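Local coordinates for glycoside hydrolase family 5 (PDB 6LA0), which hydrolyses rutinosides as a secreted family 5 glycosidase, and probably also releases glucose from beta-1,3-glucans, at residues A[265-276]-A[304-315]. Residues are numbered along the deposited sequence; the frame is centred on the assembly and turned at random.
Sequences YFERNVTSETLP and LYQNSFALRERN. With NAG (2-acetamido-2-deoxy-beta-D-glucopyranose), chain G.
Arg-314 and Asn-315, in the first turn of helix 312-326, grip the backbone of 272-273 just ahead of helix 275-285. Arg-314 NH2 donates to Glu-273 O at 2.8 Å, approaching from above the carbonyl plane, while Asn-315 ND2 reaches Ser-272 O at 3.2 Å. Arg-314 also clasps Asn-315 OD1 side-on through NE and NH2, with OD1 lying in the guanidinium plane. A bend at chi3 (76°) turns the arginine head back to these acceptors. Pro-276 CG lies over one guanidinium face, 3.4 Å from Arg-314 NH2, and Leu-311 CD2 over the opposite face, so the flat head is held between two aliphatic groups.

Ser-272 is the second polar centre. Ser-272 OG, beside its own backbone N (chi1 -73°), accepts from Ser-308 N at 3.1 Å and donates to a water that bonds Asn-307 OD1. Asn-307 ND2, bonded to Thr-303 O and Asn-344 O, anchors this amide to the end of strand 294-303 and a neighbouring loop. Another water joins Glu-273 N to Gln-306 O. The direct backbone bonds, Tyr-305 N to Val-270 O and Ser-272 N to Gln-306 O, are weak.

At the other end Leu-304 and Tyr-305 lie against oxygens: Leu-304 CB is 3.1 Å from Arg-268 O, and Asn-269 OD1 meets the ring edge, 3.4 Å from Tyr-305 CD2. Within 304-315, Leu-304 CG covers one ring face. Asn-269 ND2 carries the N-linked GlcNAc.

The loops follow consecutive strands of the TIM barrel. All three firm direct bonds pair a side chain with backbone, implying side-chain clamps and bridging water rather than regular sheet pairing.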
loop_
_atom_site.group_PDB
_atom_site.type_symbol
_atom_site.label_atom_id
_atom_site.label_comp_id
_atom_site.label_asym_id
_atom_site.label_seq_id
_atom_site.Cartn_x
_atom_site.Cartn_y
_atom_site.Cartn_z
ATOM N N TYR A 265 4.397 8.778 11.354
ATOM C CA TYR A 265 4.799 9.609 12.485
ATOM C C TYR A 265 3.761 9.701 13.602
ATOM O O TYR A 265 4.000 10.420 14.586
ATOM C CB TYR A 265 5.139 11.026 11.994
ATOM C CG TYR A 265 6.237 11.039 10.959
ATOM C CD1 TYR A 265 7.567 11.122 11.345
ATOM C CD2 TYR A 265 5.950 10.959 9.600
ATOM C CE1 TYR A 265 8.590 11.111 10.411
ATOM C CE2 TYR A 265 6.972 10.949 8.648
ATOM C CZ TYR A 265 8.291 11.029 9.067
ATOM O OH TYR A 265 9.328 11.027 8.155
ATOM N N PHE A 266 2.625 9.004 13.489
ATOM C CA PHE A 266 1.559 9.183 14.473
ATOM C C PHE A 266 1.850 8.506 15.814
ATOM O O PHE A 266 1.143 8.785 16.791
ATOM C CB PHE A 266 0.219 8.689 13.903
ATOM C CG PHE A 266 0.245 7.259 13.431
ATOM C CD1 PHE A 266 -0.108 6.223 14.287
ATOM C CD2 PHE A 266 0.613 6.955 12.127
ATOM C CE1 PHE A 266 -0.097 4.894 13.848
ATOM C CE2 PHE A 266 0.633 5.616 11.676
ATOM C CZ PHE A 266 0.278 4.590 12.543
ATOM N N GLU A 267 2.864 7.644 15.909
ATOM C CA GLU A 267 3.279 7.121 17.209
ATOM C C GLU A 267 4.724 7.487 17.551
ATOM O O GLU A 267 5.329 6.866 18.434
ATOM C CB GLU A 267 3.075 5.606 17.282
ATOM C CG GLU A 267 3.190 4.875 15.954
ATOM C CD GLU A 267 2.644 3.456 16.019
ATOM O OE1 GLU A 267 2.907 2.661 15.083
ATOM O OE2 GLU A 267 1.941 3.142 17.006
ATOM N N ARG A 268 5.291 8.497 16.897
ATOM C CA ARG A 268 6.627 8.976 17.217
ATOM C C ARG A 268 6.583 10.356 17.862
ATOM O O ARG A 268 5.737 11.192 17.515
ATOM C CB ARG A 268 7.498 9.009 15.965
ATOM C CG ARG A 268 8.004 7.627 15.589
ATOM C CD ARG A 268 8.309 7.537 14.108
ATOM N NE ARG A 268 9.512 8.280 13.762
ATOM C CZ ARG A 268 9.910 8.508 12.516
ATOM N NH1 ARG A 268 9.204 8.046 11.482
ATOM N NH2 ARG A 268 11.017 9.196 12.310
ATOM N N ASN A 269 7.513 10.596 18.788
ATOM C CA ASN A 269 7.580 11.857 19.522
ATOM C C ASN A 269 8.068 12.982 18.620
ATOM O O ASN A 269 9.260 13.304 18.590
ATOM C CB ASN A 269 8.481 11.722 20.753
ATOM C CG ASN A 269 8.352 12.903 21.713
ATOM O OD1 ASN A 269 7.827 13.962 21.354
ATOM N ND2 ASN A 269 8.835 12.723 22.944
ATOM N N VAL A 270 7.127 13.607 17.921
ATOM C CA VAL A 270 7.388 14.659 16.949
ATOM C C VAL A 270 6.126 15.509 16.882
ATOM O O VAL A 270 5.034 15.042 17.218
ATOM C CB VAL A 270 7.788 14.050 15.573
ATOM C CG1 VAL A 270 6.664 13.183 15.000
ATOM C CG2 VAL A 270 8.224 15.122 14.576
ATOM N N THR A 271 6.278 16.770 16.484
ATOM C CA THR A 271 5.173 17.716 16.388
ATOM C C THR A 271 5.048 18.204 14.955
ATOM O O THR A 271 5.962 18.043 14.141
ATOM C CB THR A 271 5.369 18.928 17.314
ATOM O OG1 THR A 271 6.541 19.649 16.916
ATOM C CG2 THR A 271 5.527 18.485 18.757
ATOM N N SER A 272 3.904 18.811 14.641
ATOM C CA SER A 272 3.748 19.407 13.316
ATOM C C SER A 272 4.858 20.432 13.043
ATOM O O SER A 272 5.388 20.516 11.924
ATOM C CB SER A 272 2.359 20.046 13.200
ATOM O OG SER A 272 1.365 19.030 13.099
ATOM N N GLU A 273 5.242 21.192 14.071
ATOM C CA GLU A 273 6.307 22.183 13.936
ATOM C C GLU A 273 7.604 21.553 13.459
ATOM O O GLU A 273 8.171 21.978 12.442
ATOM C CB GLU A 273 6.524 22.869 15.273
ATOM C CG GLU A 273 7.423 24.102 15.087
ATOM C CD GLU A 273 8.791 24.082 15.784
ATOM O OE1 GLU A 273 8.867 23.770 16.992
ATOM O OE2 GLU A 273 9.751 24.563 15.146
ATOM N N THR A 274 8.011 20.460 14.099
ATOM C CA THR A 274 9.319 19.851 13.876
ATOM C C THR A 274 9.279 18.722 12.862
ATOM O O THR A 274 10.309 18.079 12.616
ATOM C CB THR A 274 9.878 19.338 15.203
ATOM O OG1 THR A 274 8.939 18.437 15.790
ATOM C CG2 THR A 274 10.133 20.523 16.178
ATOM N N LEU A 275 8.109 18.468 12.274
ATOM C CA LEU A 275 7.997 17.341 11.358
ATOM C C LEU A 275 8.924 17.430 10.150
ATOM O O LEU A 275 9.477 16.383 9.775
ATOM C CB LEU A 275 6.546 17.168 10.897
ATOM C CG LEU A 275 6.324 16.002 9.941
ATOM C CD1 LEU A 275 6.735 14.661 10.575
ATOM C CD2 LEU A 275 4.862 16.002 9.515
ATOM N N PRO A 276 9.136 18.587 9.496
ATOM C CA PRO A 276 9.965 18.563 8.272
ATOM C C PRO A 276 11.370 18.032 8.489
ATOM O O PRO A 276 11.866 17.256 7.659
ATOM C CB PRO A 276 9.982 20.034 7.829
ATOM C CG PRO A 276 8.712 20.609 8.405
ATOM C CD PRO A 276 8.565 19.933 9.731
ATOM N N LEU A 304 2.401 12.292 16.503
ATOM C CA LEU A 304 1.826 11.872 17.774
ATOM C C LEU A 304 1.341 13.074 18.581
ATOM O O LEU A 304 0.246 13.033 19.160
ATOM C CB LEU A 304 2.828 11.050 18.576
ATOM C CG LEU A 304 2.367 10.599 19.961
ATOM C CD1 LEU A 304 1.114 9.735 19.855
ATOM C CD2 LEU A 304 3.482 9.844 20.658
ATOM N N TYR A 305 2.113 14.169 18.593
ATOM C CA TYR A 305 1.811 15.340 19.421
ATOM C C TYR A 305 1.567 16.600 18.593
ATOM O O TYR A 305 2.067 16.740 17.473
ATOM C CB TYR A 305 2.949 15.618 20.415
ATOM C CG TYR A 305 3.195 14.507 21.401
ATOM C CD1 TYR A 305 2.216 14.133 22.308
ATOM C CD2 TYR A 305 4.404 13.819 21.414
ATOM C CE1 TYR A 305 2.436 13.112 23.211
ATOM C CE2 TYR A 305 4.631 12.797 22.317
ATOM C CZ TYR A 305 3.642 12.454 23.212
ATOM O OH TYR A 305 3.849 11.440 24.115
ATOM N N GLN A 306 0.755 17.504 19.156
ATOM C CA GLN A 306 0.605 18.888 18.700
ATOM C C GLN A 306 0.369 19.002 17.193
ATOM O O GLN A 306 1.112 19.665 16.469
ATOM C CB GLN A 306 1.823 19.713 19.119
ATOM C CG GLN A 306 1.869 19.965 20.603
ATOM C CD GLN A 306 3.014 20.861 20.990
ATOM O OE1 GLN A 306 2.918 22.087 20.889
ATOM N NE2 GLN A 306 4.114 20.258 21.435
ATOM N N ASN A 307 -0.713 18.376 16.728
ATOM C CA ASN A 307 -1.061 18.480 15.319
ATOM C C ASN A 307 -1.638 19.853 15.002
ATOM O O ASN A 307 -2.436 20.398 15.771
ATOM C CB ASN A 307 -2.067 17.401 14.938
ATOM C CG ASN A 307 -1.434 16.032 14.830
ATOM O OD1 ASN A 307 -0.815 15.693 13.813
ATOM N ND2 ASN A 307 -1.570 15.238 15.889
ATOM N N SER A 308 -1.273 20.387 13.833
ATOM C CA SER A 308 -1.623 21.758 13.471
ATOM C C SER A 308 -2.287 21.791 12.102
ATOM O O SER A 308 -1.683 21.361 11.112
ATOM C CB SER A 308 -0.367 22.642 13.475
ATOM O OG SER A 308 -0.513 23.700 12.549
ATOM N N PHE A 309 -3.521 22.309 12.047
ATOM C CA PHE A 309 -4.176 22.577 10.767
ATOM C C PHE A 309 -3.298 23.451 9.867
ATOM O O PHE A 309 -3.137 23.177 8.670
ATOM C CB PHE A 309 -5.515 23.308 10.969
ATOM C CG PHE A 309 -6.598 22.532 11.670
ATOM C CD1 PHE A 309 -6.844 21.194 11.389
ATOM C CD2 PHE A 309 -7.465 23.198 12.556
ATOM C CE1 PHE A 309 -7.901 20.514 12.019
ATOM C CE2 PHE A 309 -8.503 22.526 13.182
ATOM C CZ PHE A 309 -8.721 21.178 12.911
ATOM N N ALA A 310 -2.771 24.549 10.426
ATOM C CA ALA A 310 -2.094 25.562 9.620
ATOM C C ALA A 310 -0.861 25.012 8.918
ATOM O O ALA A 310 -0.539 25.445 7.810
ATOM C CB ALA A 310 -1.692 26.759 10.493
ATOM N N LEU A 311 -0.162 24.068 9.532
ATOM C CA LEU A 311 1.082 23.586 8.941
ATOM C C LEU A 311 0.888 22.423 7.972
ATOM O O LEU A 311 1.886 21.873 7.489
ATOM C CB LEU A 311 2.075 23.189 10.041
ATOM C CG LEU A 311 2.687 24.359 10.825
ATOM C CD1 LEU A 311 3.572 23.847 11.966
ATOM C CD2 LEU A 311 3.466 25.274 9.889
ATOM N N ARG A 312 -0.358 22.047 7.647
ATOM C CA ARG A 312 -0.561 20.890 6.778
ATOM C C ARG A 312 0.033 21.111 5.392
ATOM O O ARG A 312 0.648 20.200 4.818
ATOM C CB ARG A 312 -2.048 20.559 6.664
ATOM C CG ARG A 312 -2.642 20.036 7.958
ATOM C CD ARG A 312 -4.149 19.805 7.833
ATOM N NE ARG A 312 -4.896 21.051 7.679
ATOM C CZ ARG A 312 -6.207 21.106 7.475
ATOM N NH1 ARG A 312 -6.912 19.982 7.407
ATOM N NH2 ARG A 312 -6.813 22.280 7.344
ATOM N N GLU A 313 -0.152 22.304 4.825
ATOM C CA GLU A 313 0.354 22.545 3.478
ATOM C C GLU A 313 1.880 22.474 3.449
ATOM O O GLU A 313 2.473 21.828 2.566
ATOM C CB GLU A 313 -0.140 23.896 2.963
ATOM C CG GLU A 313 0.374 24.213 1.568
ATOM C CD GLU A 313 -0.040 25.581 1.086
ATOM O OE1 GLU A 313 -0.130 26.510 1.929
ATOM O OE2 GLU A 313 -0.254 25.725 -0.142
ATOM N N ARG A 314 2.536 23.125 4.414
ATOM C CA ARG A 314 3.996 23.104 4.449
ATOM C C ARG A 314 4.513 21.680 4.612
ATOM O O ARG A 314 5.437 21.254 3.899
ATOM C CB ARG A 314 4.508 24.013 5.580
ATOM C CG ARG A 314 6.044 24.049 5.704
ATOM C CD ARG A 314 6.522 24.528 7.070
ATOM N NE ARG A 314 6.392 23.501 8.110
ATOM C CZ ARG A 314 6.843 23.630 9.358
ATOM N NH1 ARG A 314 7.500 24.729 9.725
ATOM N NH2 ARG A 314 6.668 22.650 10.237
ATOM N N ASN A 315 3.875 20.901 5.491
ATOM C CA ASN A 315 4.397 19.585 5.843
ATOM C C ASN A 315 4.180 18.553 4.728
ATOM O O ASN A 315 5.088 17.761 4.439
ATOM C CB ASN A 315 3.774 19.126 7.167
ATOM C CG ASN A 315 4.263 19.943 8.371
ATOM O OD1 ASN A 315 5.317 20.600 8.327
ATOM N ND2 ASN A 315 3.504 19.892 9.461
HETATM C C1 NAG G . 8.787 13.786 23.923
HETATM C C2 NAG G . 8.880 13.296 25.373
HETATM C C3 NAG G . 8.891 14.484 26.334
HETATM C C4 NAG G . 9.989 15.469 25.956
HETATM C C5 NAG G . 9.850 15.880 24.494
HETATM C C6 NAG G . 10.984 16.756 24.020
HETATM C C7 NAG G . 7.945 11.294 26.442
HETATM C C8 NAG G . 6.711 10.474 26.682
HETATM N N2 NAG G . 7.787 12.391 25.694
HETATM O O3 NAG G . 9.085 14.021 27.668
HETATM O O4 NAG G . 9.922 16.635 26.771
HETATM O O5 NAG G . 9.857 14.715 23.657
HETATM O O6 NAG G . 11.452 16.336 22.745
HETATM O O7 NAG G . 9.033 10.977 26.904
HETATM O O HOH W 1 0.440 17.057 11.488
HETATM O O HOH W 2 3.093 21.687 16.217
#